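Local coordinates for protein luciferase-like enzymeAMP-CoA-ligase (Zophobas atratus, PDB 4W8O) that probably activates carboxylic acids as adenylates with ATP and passes them to coenzyme A, as a luciferase-like member of the ANL superfamily, at residues A[91-96]-A[170-175]; A[183-186]-A[192-195]; A[208-213]-A[234-239]; A[276-281]-A[303-308]. One frame throughout, in Å; residues are numbered along the deposited sequence.

Interaction 1 of 4, residues A[91-96]-A[170-175]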
loop_
_atom_site.group_PDB
_atom_site.type_symbol
_atom_site.label_atom_id
_atom_site.label_comp_id
_atom_site.label_asym_id
_atom_site.label_seq_id
_atom_site.Cartn_x
_atom_site.Cartn_y
_atom_site.Cartn_z
ATOM N N SER A 91 -1.902 9.730 12.244
ATOM C CA SER A 91 -0.987 8.701 12.721
ATOM C C SER A 91 -0.087 9.188 13.856
ATOM O O SER A 91 0.233 8.411 14.745
ATOM C CB SER A 91 -0.147 8.152 11.570
ATOM O OG SER A 91 -0.978 7.448 10.664
ATOM N N TYR A 92 0.314 10.461 13.836
ATOM C CA TYR A 92 1.092 11.041 14.950
ATOM C C TYR A 92 0.344 10.913 16.274
ATOM O O TYR A 92 0.956 10.736 17.326
ATOM C CB TYR A 92 1.406 12.530 14.742
ATOM C CG TYR A 92 2.338 12.897 13.604
ATOM C CD1 TYR A 92 3.218 11.969 13.044
ATOM C CD2 TYR A 92 2.381 14.210 13.126
ATOM C CE1 TYR A 92 4.079 12.328 12.018
ATOM C CE2 TYR A 92 3.239 14.580 12.102
ATOM C CZ TYR A 92 4.084 13.638 11.546
ATOM O OH TYR A 92 4.941 13.990 10.529
ATOM N N LEU A 93 -0.979 11.009 16.213
ATOM C CA LEU A 93 -1.825 10.903 17.404
ATOM C C LEU A 93 -2.213 9.469 17.743
ATOM O O LEU A 93 -2.929 9.233 18.720
ATOM C CB LEU A 93 -3.082 11.749 17.218
ATOM C CG LEU A 93 -2.813 13.216 16.895
ATOM C CD1 LEU A 93 -4.127 13.955 16.725
ATOM C CD2 LEU A 93 -1.963 13.872 17.981
ATOM N N GLY A 94 -1.733 8.509 16.953
ATOM C CA GLY A 94 -2.049 7.107 17.163
ATOM C C GLY A 94 -3.456 6.713 16.727
ATOM O O GLY A 94 -3.905 5.606 17.029
ATOM N N ALA A 95 -4.158 7.602 16.024
ATOM C CA ALA A 95 -5.504 7.297 15.535
ATOM C C ALA A 95 -5.433 6.282 14.378
ATOM O O ALA A 95 -4.395 6.142 13.710
ATOM C CB ALA A 95 -6.223 8.570 15.098
ATOM N N LYS A 96 -6.532 5.569 14.171
ATOM C CA LYS A 96 -6.634 4.570 13.114
ATOM C C LYS A 96 -6.942 5.300 11.812
ATOM O O LYS A 96 -7.878 6.104 11.772
ATOM C CB LYS A 96 -7.763 3.575 13.420
ATOM C CG LYS A 96 -7.499 2.644 14.596
ATOM C CD LYS A 96 -7.992 3.172 15.933
ATOM C CE LYS A 96 -7.433 2.353 17.094
ATOM N NZ LYS A 96 -6.024 2.712 17.443
ATOM N N LYS A 170 5.408 16.057 19.857
ATOM C CA LYS A 170 5.917 14.730 19.562
ATOM C C LYS A 170 4.719 13.802 19.349
ATOM O O LYS A 170 3.668 13.985 19.972
ATOM C CB LYS A 170 6.787 14.206 20.711
ATOM C CG LYS A 170 8.103 14.957 20.921
ATOM C CD LYS A 170 9.062 14.769 19.748
ATOM C CE LYS A 170 10.468 15.269 20.055
ATOM N NZ LYS A 170 11.376 15.024 18.893
ATOM N N PRO A 171 4.863 12.813 18.455
ATOM C CA PRO A 171 3.788 11.828 18.316
ATOM C C PRO A 171 3.434 11.179 19.652
ATOM O O PRO A 171 4.312 10.948 20.482
ATOM C CB PRO A 171 4.376 10.797 17.354
ATOM C CG PRO A 171 5.386 11.550 16.564
ATOM C CD PRO A 171 5.955 12.584 17.492
ATOM N N SER A 172 2.153 10.892 19.848
ATOM C CA SER A 172 1.671 10.290 21.084
ATOM C C SER A 172 2.255 8.904 21.280
ATOM O O SER A 172 2.391 8.142 20.327
ATOM C CB SER A 172 0.148 10.174 21.054
ATOM O OG SER A 172 -0.451 11.431 20.804
ATOM N N LYS A 173 2.606 8.587 22.519
ATOM C CA LYS A 173 2.940 7.220 22.882
ATOM C C LYS A 173 1.657 6.412 22.806
ATOM O O LYS A 173 0.596 6.904 23.185
ATOM C CB LYS A 173 3.536 7.170 24.292
ATOM C CG LYS A 173 4.923 7.797 24.375
ATOM C CD LYS A 173 5.914 6.972 23.571
ATOM C CE LYS A 173 7.308 7.560 23.593
ATOM N NZ LYS A 173 8.178 6.745 22.696
ATOM N N THR A 174 1.742 5.199 22.271
ATOM C CA THR A 174 0.566 4.339 22.160
ATOM C C THR A 174 0.967 2.871 22.266
ATOM O O THR A 174 2.144 2.549 22.421
ATOM C CB THR A 174 -0.228 4.626 20.860
ATOM O OG1 THR A 174 -1.458 3.875 20.856
ATOM C CG2 THR A 174 0.599 4.291 19.615
ATOM N N ASP A 175 -0.023 1.990 22.240
ATOM C CA ASP A 175 0.215 0.556 22.283
ATOM C C ASP A 175 0.500 0.103 20.850
ATOM O O ASP A 175 -0.367 0.227 19.983
ATOM C CB ASP A 175 -1.015 -0.153 22.861
ATOM C CG ASP A 175 -0.776 -1.629 23.152
ATOM O OD1 ASP A 175 -0.317 -2.363 22.262
ATOM O OD2 ASP A 175 -1.067 -2.066 24.287
HETATM O O HOH W 1 2.085 7.873 17.666
HETATM O O HOH W 2 -3.175 10.866 20.897
HETATM O O HOH W 3 -2.710 3.483 18.294
#
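The Tyr92 ring meets Pro171 obliquely, its CD1 lying 4.2 Å from Pro171 CG, while the ring of Phe25 packs against it edge-to-face. The far end of the tyrosine reaches Ser55, whose OG is hydrogen-bonded to the phenol OH. The main chains are joined directly. Ser172 N donates to Tyr92 O at 2.8 Å, and a water that also donates to Ser172 O gives this carbonyl a second bond. Ser172 aims its CB at the helix end, and its OG packs 3.7 Å from Leu93 CA. A second water joins that OG to Leu93 O, and a third runs from Gly94 O to Thr174 OG1, so three waters in all bridge the two segments through carbonyls and hydroxyls. Gly94 has positive phi (75°) and closes helix 85-92 with a Schellman motif. The contact thus ties the C-terminal end of helix 85-92 to the loop leading into strand 179-184. Pro171 also touches helix 20-30, and Tyr92 and Leu93 lean on helix 48-64.

Interaction 2 of 4, residues A[183-186]-A[192-195]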
loop_
_atom_site.group_PDB
_atom_site.type_symbol
_atom_site.label_atom_id
_atom_site.label_comp_id
_atom_site.label_asym_id
_atom_site.label_seq_id
_atom_site.Cartn_x
_atom_site.Cartn_y
_atom_site.Cartn_z
ATOM N N PHE A 183 -7.691 -1.740 6.040
ATOM C CA PHE A 183 -8.057 -1.960 4.640
ATOM C C PHE A 183 -9.345 -2.787 4.633
ATOM O O PHE A 183 -9.889 -3.119 5.694
ATOM C CB PHE A 183 -6.936 -2.673 3.870
ATOM C CG PHE A 183 -5.655 -1.888 3.808
ATOM C CD1 PHE A 183 -5.466 -0.918 2.844
ATOM C CD2 PHE A 183 -4.638 -2.114 4.731
ATOM C CE1 PHE A 183 -4.290 -0.179 2.789
ATOM C CE2 PHE A 183 -3.469 -1.375 4.689
ATOM C CZ PHE A 183 -3.292 -0.407 3.712
ATOM N N PHE A 184 -9.852 -3.099 3.450
ATOM C CA PHE A 184 -11.115 -3.807 3.338
ATOM C C PHE A 184 -10.968 -5.116 2.585
ATOM O O PHE A 184 -10.348 -5.159 1.527
ATOM C CB PHE A 184 -12.138 -2.910 2.669
ATOM C CG PHE A 184 -12.435 -1.672 3.458
ATOM C CD1 PHE A 184 -13.201 -1.743 4.606
ATOM C CD2 PHE A 184 -11.925 -0.443 3.071
ATOM C CE1 PHE A 184 -13.477 -0.605 5.346
ATOM C CE2 PHE A 184 -12.192 0.697 3.807
ATOM C CZ PHE A 184 -12.976 0.619 4.941
ATOM N N SER A 185 -11.536 -6.175 3.155
ATOM C CA SER A 185 -11.447 -7.506 2.601
ATOM C C SER A 185 -12.214 -7.591 1.298
ATOM O O SER A 185 -13.083 -6.767 1.031
ATOM C CB SER A 185 -11.986 -8.545 3.591
ATOM O OG SER A 185 -13.393 -8.445 3.738
ATOM N N SER A 186 -11.881 -8.604 0.504
ATOM C CA SER A 186 -12.534 -8.862 -0.769
ATOM C C SER A 186 -12.589 -10.361 -1.000
ATOM O O SER A 186 -12.033 -10.868 -1.973
ATOM C CB SER A 186 -11.773 -8.179 -1.910
ATOM O OG SER A 186 -10.408 -8.583 -1.923
ATOM N N PRO A 192 -17.471 -6.790 2.210
ATOM C CA PRO A 192 -16.192 -6.440 2.814
ATOM C C PRO A 192 -16.206 -6.350 4.340
ATOM O O PRO A 192 -17.245 -6.102 4.956
ATOM C CB PRO A 192 -15.879 -5.076 2.195
ATOM C CG PRO A 192 -16.562 -5.123 0.864
ATOM C CD PRO A 192 -17.822 -5.875 1.107
ATOM N N LYS A 193 -15.034 -6.583 4.924
ATOM C CA LYS A 193 -14.796 -6.403 6.349
ATOM C C LYS A 193 -13.548 -5.559 6.499
ATOM O O LYS A 193 -12.753 -5.455 5.564
ATOM C CB LYS A 193 -14.615 -7.752 7.027
ATOM C CG LYS A 193 -15.825 -8.666 6.871
ATOM C CD LYS A 193 -15.436 -10.009 6.277
ATOM C CE LYS A 193 -16.610 -10.714 5.631
ATOM N NZ LYS A 193 -17.771 -10.720 6.553
ATOM N N ALA A 194 -13.394 -4.941 7.666
ATOM C CA ALA A 194 -12.293 -4.025 7.899
ATOM C C ALA A 194 -11.086 -4.789 8.437
ATOM O O ALA A 194 -11.050 -5.183 9.599
ATOM C CB ALA A 194 -12.699 -2.911 8.850
ATOM N N ILE A 195 -10.120 -5.002 7.551
ATOM C CA ILE A 195 -8.836 -5.592 7.895
ATOM C C ILE A 195 -8.040 -4.630 8.786
ATOM O O ILE A 195 -7.816 -3.476 8.422
ATOM C CB ILE A 195 -8.012 -5.836 6.618
ATOM C CG1 ILE A 195 -8.674 -6.901 5.743
ATOM C CG2 ILE A 195 -6.583 -6.233 6.971
ATOM C CD1 ILE A 195 -8.250 -6.837 4.287
#
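The apolar centre is the Ile195 side chain, which packs against the peptide between Phe184 and Ser185. Its CD1 methyl lies over one face of that peptide, 3.5 Å from Ser185 N, because the CG1 branch stands beside the residue's own N (chi1 -66°). On the same face of the sheet Phe183 CB lies 4.3 Å from Ile195 CB, though the Phe183 ring then leads off to Ile228 and Met231. The other face carries Phe184 and Ala194: Phe184 CE1 approaches Ala194 CB at 4.3 Å, and helix 106-116 covers both. Outward from this core come the backbone bonds. Phe183 and Ile195 are an antiparallel hydrogen-bonded pair, in which Phe183 N donates to Ile195 O at 3.0 Å and Ile195 N returns a weak bond. Ser185 N donates to Lys193 O at 2.8 Å, close to straight (167°). The polar edge is Ser185 OG, turned between its own N and carbonyl carbon (chi1 70°), where it accepts from Lys193 N at 2.8 Å. The hydroxyl probably takes the place that Ser185 O would hold if the ladder continued. This hairpin, with the Ser- and Thr-rich segment 185-193 at its turn, has the sequence of the P-loop-like signature motif of adenylate-forming enzymes, which in relatives holds the ATP phosphates; here Ser186 lines the pocket occupied by a polyethylene glycol.

Interaction 3 of 4, residues A[208-213]-A[234-239]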
loop_
_atom_site.group_PDB
_atom_site.type_symbol
_atom_site.label_atom_id
_atom_site.label_comp_id
_atom_site.label_asym_id
_atom_site.label_seq_id
_atom_site.Cartn_x
_atom_site.Cartn_y
_atom_site.Cartn_z
ATOM N N THR A 208 9.472 -5.493 5.400
ATOM C CA THR A 208 9.641 -6.684 4.572
ATOM C C THR A 208 9.803 -6.297 3.101
ATOM O O THR A 208 10.650 -6.855 2.404
ATOM C CB THR A 208 8.454 -7.661 4.737
ATOM O OG1 THR A 208 8.442 -8.166 6.081
ATOM C CG2 THR A 208 8.532 -8.829 3.749
ATOM N N SER A 209 9.014 -5.329 2.641
ATOM C CA SER A 209 9.131 -4.848 1.262
ATOM C C SER A 209 10.514 -4.213 0.979
ATOM O O SER A 209 11.056 -4.357 -0.119
ATOM C CB SER A 209 7.967 -3.898 0.895
ATOM O OG SER A 209 8.107 -2.594 1.441
ATOM N N PHE A 210 11.087 -3.539 1.972
ATOM C CA PHE A 210 12.439 -2.999 1.851
ATOM C C PHE A 210 13.487 -4.105 1.660
ATOM O O PHE A 210 14.353 -3.996 0.791
ATOM C CB PHE A 210 12.791 -2.145 3.072
ATOM C CG PHE A 210 14.217 -1.670 3.090
ATOM C CD1 PHE A 210 14.613 -0.597 2.309
ATOM C CD2 PHE A 210 15.164 -2.300 3.886
ATOM C CE1 PHE A 210 15.928 -0.160 2.315
ATOM C CE2 PHE A 210 16.482 -1.869 3.902
ATOM C CZ PHE A 210 16.862 -0.793 3.117
ATOM N N TYR A 211 13.399 -5.174 2.453
ATOM C CA TYR A 211 14.345 -6.293 2.329
ATOM C C TYR A 211 14.104 -7.192 1.113
ATOM O O TYR A 211 14.909 -8.077 0.836
ATOM C CB TYR A 211 14.416 -7.105 3.627
ATOM C CG TYR A 211 15.159 -6.337 4.691
ATOM C CD1 TYR A 211 16.537 -6.147 4.597
ATOM C CD2 TYR A 211 14.484 -5.749 5.752
ATOM C CE1 TYR A 211 17.225 -5.418 5.552
ATOM C CE2 TYR A 211 15.160 -5.018 6.714
ATOM C CZ TYR A 211 16.530 -4.855 6.606
ATOM O OH TYR A 211 17.203 -4.128 7.547
ATOM N N CYS A 212 13.015 -6.966 0.382
ATOM C CA CYS A 212 12.829 -7.620 -0.917
ATOM C C CYS A 212 13.879 -7.128 -1.906
ATOM O O CYS A 212 14.173 -7.805 -2.887
ATOM C CB CYS A 212 11.424 -7.388 -1.470
ATOM S SG CYS A 212 10.153 -8.355 -0.629
ATOM N N GLY A 213 14.424 -5.940 -1.645
ATOM C CA GLY A 213 15.644 -5.481 -2.294
ATOM C C GLY A 213 15.473 -4.616 -3.524
ATOM O O GLY A 213 16.463 -4.154 -4.087
ATOM N N LEU A 234 4.008 4.541 0.133
ATOM C CA LEU A 234 4.271 5.697 0.982
ATOM C C LEU A 234 5.190 5.313 2.157
ATOM O O LEU A 234 6.228 5.939 2.369
ATOM C CB LEU A 234 2.960 6.314 1.484
ATOM C CG LEU A 234 3.075 7.545 2.405
ATOM C CD1 LEU A 234 1.874 8.478 2.253
ATOM C CD2 LEU A 234 3.251 7.169 3.875
ATOM N N GLY A 235 4.806 4.285 2.908
ATOM C CA GLY A 235 5.620 3.804 4.022
ATOM C C GLY A 235 7.049 3.464 3.625
ATOM O O GLY A 235 8.002 3.847 4.308
ATOM N N ARG A 236 7.178 2.756 2.505
ATOM C CA ARG A 236 8.466 2.309 1.983
ATOM C C ARG A 236 9.366 3.465 1.522
ATOM O O ARG A 236 10.574 3.403 1.711
ATOM C CB ARG A 236 8.248 1.291 0.845
ATOM C CG ARG A 236 9.474 0.915 0.040
ATOM C CD ARG A 236 10.560 0.249 0.873
ATOM N NE ARG A 236 11.732 -0.019 0.035
ATOM C CZ ARG A 236 12.650 0.887 -0.301
ATOM N NH1 ARG A 236 12.583 2.143 0.133
ATOM N NH2 ARG A 236 13.655 0.532 -1.081
ATOM N N THR A 237 8.792 4.513 0.931
ATOM C CA THR A 237 9.608 5.653 0.500
ATOM C C THR A 237 10.070 6.495 1.692
ATOM O O THR A 237 11.192 7.013 1.690
ATOM C CB THR A 237 8.895 6.556 -0.533
ATOM O OG1 THR A 237 7.674 7.059 0.009
ATOM C CG2 THR A 237 8.619 5.794 -1.830
ATOM N N PHE A 238 9.210 6.639 2.697
ATOM C CA PHE A 238 9.603 7.304 3.941
ATOM C C PHE A 238 10.794 6.588 4.583
ATOM O O PHE A 238 11.724 7.234 5.056
ATOM C CB PHE A 238 8.440 7.346 4.935
ATOM C CG PHE A 238 7.603 8.589 4.847
ATOM C CD1 PHE A 238 6.762 8.807 3.759
ATOM C CD2 PHE A 238 7.632 9.531 5.866
ATOM C CE1 PHE A 238 5.983 9.948 3.682
ATOM C CE2 PHE A 238 6.854 10.676 5.794
ATOM C CZ PHE A 238 6.030 10.887 4.703
ATOM N N LEU A 239 10.767 5.255 4.552
ATOM C CA LEU A 239 11.708 4.426 5.297
ATOM C C LEU A 239 13.169 4.779 5.047
ATOM O O LEU A 239 13.957 4.772 5.987
ATOM C CB LEU A 239 11.467 2.939 4.995
ATOM C CG LEU A 239 12.329 1.927 5.769
ATOM C CD1 LEU A 239 11.531 0.666 6.070
ATOM C CD2 LEU A 239 13.602 1.569 5.019
HETATM O O HOH W 4 12.060 -2.335 -1.784
#
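Phe210 and Arg236 are the centre of a helix-helix contact within the alpha/beta core of the adenylating enzyme, joining the C-terminal parts of helices 199-211 and 228-239. The flat groups meet edge against face. Phe210 CD1 sits over the centre of the Arg236 guanidinium, 3.6 Å from Arg236 CZ, and the two planes stand 71° apart, so the ring presents its rim to the arginine and not its own face. Arg236 CG lies anti to the backbone N (chi1 170°) and the chain bends at chi2 (62°), which swings the guanidinium across to the neighbouring helix.

The apolar part is a CH-pi contact. Leu239 CD2 lies over one face of the Phe210 ring, 3.9 Å from its centroid and displaced toward the rim, with Phe210 CD1 the nearest ring atom. Phe210 therefore has a methyl on a face and a charged group at an edge. Ser209 adds a smaller touch, its OG lying 3.8 Å from Arg236 CD; that hydroxyl is hydrogen-bonded to Val206 O in its own helix.

Among polar interactions, Arg236 NH1 forms a salt bridge with Asp240 OD2, which would probably balance the charge of the buried arginine. Together with a water on NE, it holds the head group at two nitrogens. That water is also the polar link between the helices: it accepts from Arg236 NE at 3.0 Å and donates to Ser209 O at 2.8 Å.

Interaction 4 of 4, residues A[276-281]-A[303-308]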
loop_
_atom_site.group_PDB
_atom_site.type_symbol
_atom_site.label_atom_id
_atom_site.label_comp_id
_atom_site.label_asym_id
_atom_site.label_seq_id
_atom_site.Cartn_x
_atom_site.Cartn_y
_atom_site.Cartn_z
ATOM N N GLN A 276 0.004 0.077 -22.569
ATOM C CA GLN A 276 0.104 1.473 -22.996
ATOM C C GLN A 276 1.557 1.937 -23.139
ATOM O O GLN A 276 1.847 2.813 -23.956
ATOM C CB GLN A 276 -0.648 2.393 -22.040
ATOM C CG GLN A 276 -2.151 2.186 -22.062
ATOM C CD GLN A 276 -2.910 3.297 -21.354
ATOM O OE1 GLN A 276 -2.566 4.472 -21.471
ATOM N NE2 GLN A 276 -3.956 2.928 -20.623
ATOM N N LEU A 277 2.464 1.351 -22.357
ATOM C CA LEU A 277 3.891 1.683 -22.448
ATOM C C LEU A 277 4.517 1.102 -23.712
ATOM O O LEU A 277 5.212 1.797 -24.433
ATOM C CB LEU A 277 4.663 1.163 -21.232
ATOM C CG LEU A 277 4.195 1.665 -19.869
ATOM C CD1 LEU A 277 4.898 0.913 -18.756
ATOM C CD2 LEU A 277 4.427 3.163 -19.757
ATOM N N THR A 278 4.260 -0.178 -23.963
ATOM C CA THR A 278 4.841 -0.884 -25.099
ATOM C C THR A 278 4.265 -0.451 -26.456
ATOM O O THR A 278 4.853 -0.733 -27.480
ATOM C CB THR A 278 4.679 -2.402 -24.940
ATOM O OG1 THR A 278 3.320 -2.702 -24.616
ATOM C CG2 THR A 278 5.597 -2.930 -23.826
ATOM N N ASN A 279 3.128 0.238 -26.458
ATOM C CA ASN A 279 2.557 0.768 -27.690
ATOM C C ASN A 279 2.912 2.233 -27.950
ATOM O O ASN A 279 2.422 2.832 -28.907
ATOM C CB ASN A 279 1.047 0.556 -27.689
ATOM C CG ASN A 279 0.677 -0.873 -28.014
ATOM O OD1 ASN A 279 0.613 -1.255 -29.183
ATOM N ND2 ASN A 279 0.456 -1.676 -26.988
ATOM N N VAL A 280 3.774 2.813 -27.117
ATOM C CA VAL A 280 4.290 4.143 -27.409
ATOM C C VAL A 280 5.243 3.999 -28.589
ATOM O O VAL A 280 6.190 3.214 -28.521
ATOM C CB VAL A 280 5.032 4.770 -26.210
ATOM C CG1 VAL A 280 5.707 6.076 -26.622
ATOM C CG2 VAL A 280 4.072 5.007 -25.053
ATOM N N PRO A 281 4.995 4.744 -29.679
ATOM C CA PRO A 281 5.886 4.645 -30.835
ATOM C C PRO A 281 7.227 5.353 -30.598
ATOM O O PRO A 281 7.279 6.360 -29.887
ATOM C CB PRO A 281 5.088 5.336 -31.946
ATOM C CG PRO A 281 4.258 6.346 -31.230
ATOM C CD PRO A 281 3.927 5.743 -29.891
ATOM N N THR A 303 4.267 -13.804 -21.310
ATOM C CA THR A 303 5.708 -13.823 -21.546
ATOM C C THR A 303 6.157 -12.854 -22.642
ATOM O O THR A 303 7.223 -12.245 -22.538
ATOM C CB THR A 303 6.170 -15.230 -21.950
ATOM O OG1 THR A 303 5.707 -16.178 -20.980
ATOM C CG2 THR A 303 7.674 -15.287 -22.018
ATOM N N ASP A 304 5.359 -12.724 -23.697
ATOM C CA ASP A 304 5.679 -11.760 -24.757
ATOM C C ASP A 304 5.638 -10.328 -24.249
ATOM O O ASP A 304 6.498 -9.526 -24.598
ATOM C CB ASP A 304 4.769 -11.926 -25.982
ATOM C CG ASP A 304 5.331 -12.913 -26.984
ATOM O OD1 ASP A 304 6.117 -13.791 -26.567
ATOM O OD2 ASP A 304 4.999 -12.818 -28.184
ATOM N N GLN A 305 4.648 -10.006 -23.429
ATOM C CA GLN A 305 4.561 -8.664 -22.870
ATOM C C GLN A 305 5.714 -8.415 -21.909
ATOM O O GLN A 305 6.322 -7.341 -21.911
ATOM C CB GLN A 305 3.219 -8.457 -22.155
ATOM C CG GLN A 305 3.003 -7.052 -21.611
ATOM C CD GLN A 305 3.069 -5.981 -22.676
ATOM O OE1 GLN A 305 3.135 -6.274 -23.865
ATOM N NE2 GLN A 305 3.053 -4.726 -22.253
ATOM N N TYR A 306 5.998 -9.416 -21.081
ATOM C CA TYR A 306 7.129 -9.360 -20.165
ATOM C C TYR A 306 8.411 -9.046 -20.939
ATOM O O TYR A 306 9.140 -8.116 -20.592
ATOM C CB TYR A 306 7.262 -10.677 -19.384
ATOM C CG TYR A 306 8.362 -10.620 -18.360
ATOM C CD1 TYR A 306 9.674 -10.918 -18.706
ATOM C CD2 TYR A 306 8.100 -10.219 -17.054
ATOM C CE1 TYR A 306 10.694 -10.842 -17.779
ATOM C CE2 TYR A 306 9.116 -10.141 -16.114
ATOM C CZ TYR A 306 10.411 -10.452 -16.483
ATOM O OH TYR A 306 11.423 -10.370 -15.556
ATOM N N LYS A 307 8.663 -9.800 -22.005
ATOM C CA LYS A 307 9.837 -9.574 -22.846
ATOM C C LYS A 307 9.854 -8.179 -23.459
ATOM O O LYS A 307 10.881 -7.502 -23.429
ATOM C CB LYS A 307 9.912 -10.606 -23.970
ATOM C CG LYS A 307 10.444 -11.958 -23.535
ATOM C CD LYS A 307 10.828 -12.808 -24.740
ATOM C CE LYS A 307 11.485 -14.109 -24.316
ATOM N NZ LYS A 307 10.541 -14.980 -23.561
ATOM N N LYS A 308 8.722 -7.758 -24.023
ATOM C CA LYS A 308 8.617 -6.433 -24.631
ATOM C C LYS A 308 8.971 -5.342 -23.628
ATOM O O LYS A 308 9.623 -4.360 -23.983
ATOM C CB LYS A 308 7.214 -6.185 -25.210
ATOM C CG LYS A 308 6.941 -6.884 -26.536
ATOM C CD LYS A 308 5.664 -6.361 -27.182
ATOM C CE LYS A 308 5.361 -7.045 -28.511
ATOM N NZ LYS A 308 4.284 -8.073 -28.420
HETATM O O HOH W 5 2.550 -4.582 -26.178
#
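Thr278 and Gln305 approach from opposite directions and meet through their polar groups. Gln305 NE2 donates to Thr278 OG1 at 3.1 Å, almost straight (168°), and the hydroxyl oxygen lies only 2° out of the amide plane, so the N-H points squarely at it. Gln305 CG lies anti to the backbone N and the chain turns at chi2 (59°), a bend that carries the amide off its helix and over to the threonine.

A water bridges the other end of the amide to the same hydroxyl: it donates to Gln305 OE1 at 2.9 Å and lies 2.6 Å from Thr278 OG1. Both ends of the amide are thus engaged, and NE2 also bonds to Thr274 OG1, which together should settle which way round the amide lies. For the threonine hydroxyl, the carbonyls of Thr274 and Tyr275 are further, weak partners that would have to share its one proton.

The methyl branch of Thr278 makes the apolar touch. CG2 lies 3.9 Å from Lys308 CB, with the Thr278 and Lys308 side chains crossing at about a right angle. Past CB, the lysine chain leads away from the contact.

The link joins the end of the short, weakly bonded helix 274-278 to the first turns of helix 303-312. Nearby, Thr278 also touches Leu309, and Leu277 reaches Leu312 and helix 252-262. Helix 303-312 is itself the crossover between the parallel neighbouring strands 293-297 and 317-324.

All four contacts belong to the AMP-binding part of the enzyme and follow one another along the chain without overlapping. Interactions 1 and 2 both involve the run into and out of strand 179-184, yet their centres are 23 Å apart. Strand 194-198 of interaction 2 leads directly into helix 199-211 of interaction 3, whose nearest atoms are about 9 Å away. Both come near the pocket that holds a polyethylene glycol, probably from the crystallisation liquor: Ser186 of interaction 2 belongs to it, and the side chains of Ile195 and Ser209 each lie about 5 Å from the bound molecule. Interaction 4 is peripheral, its centre 45 Å from that of interaction 1, on the opposite side of the chain's centre.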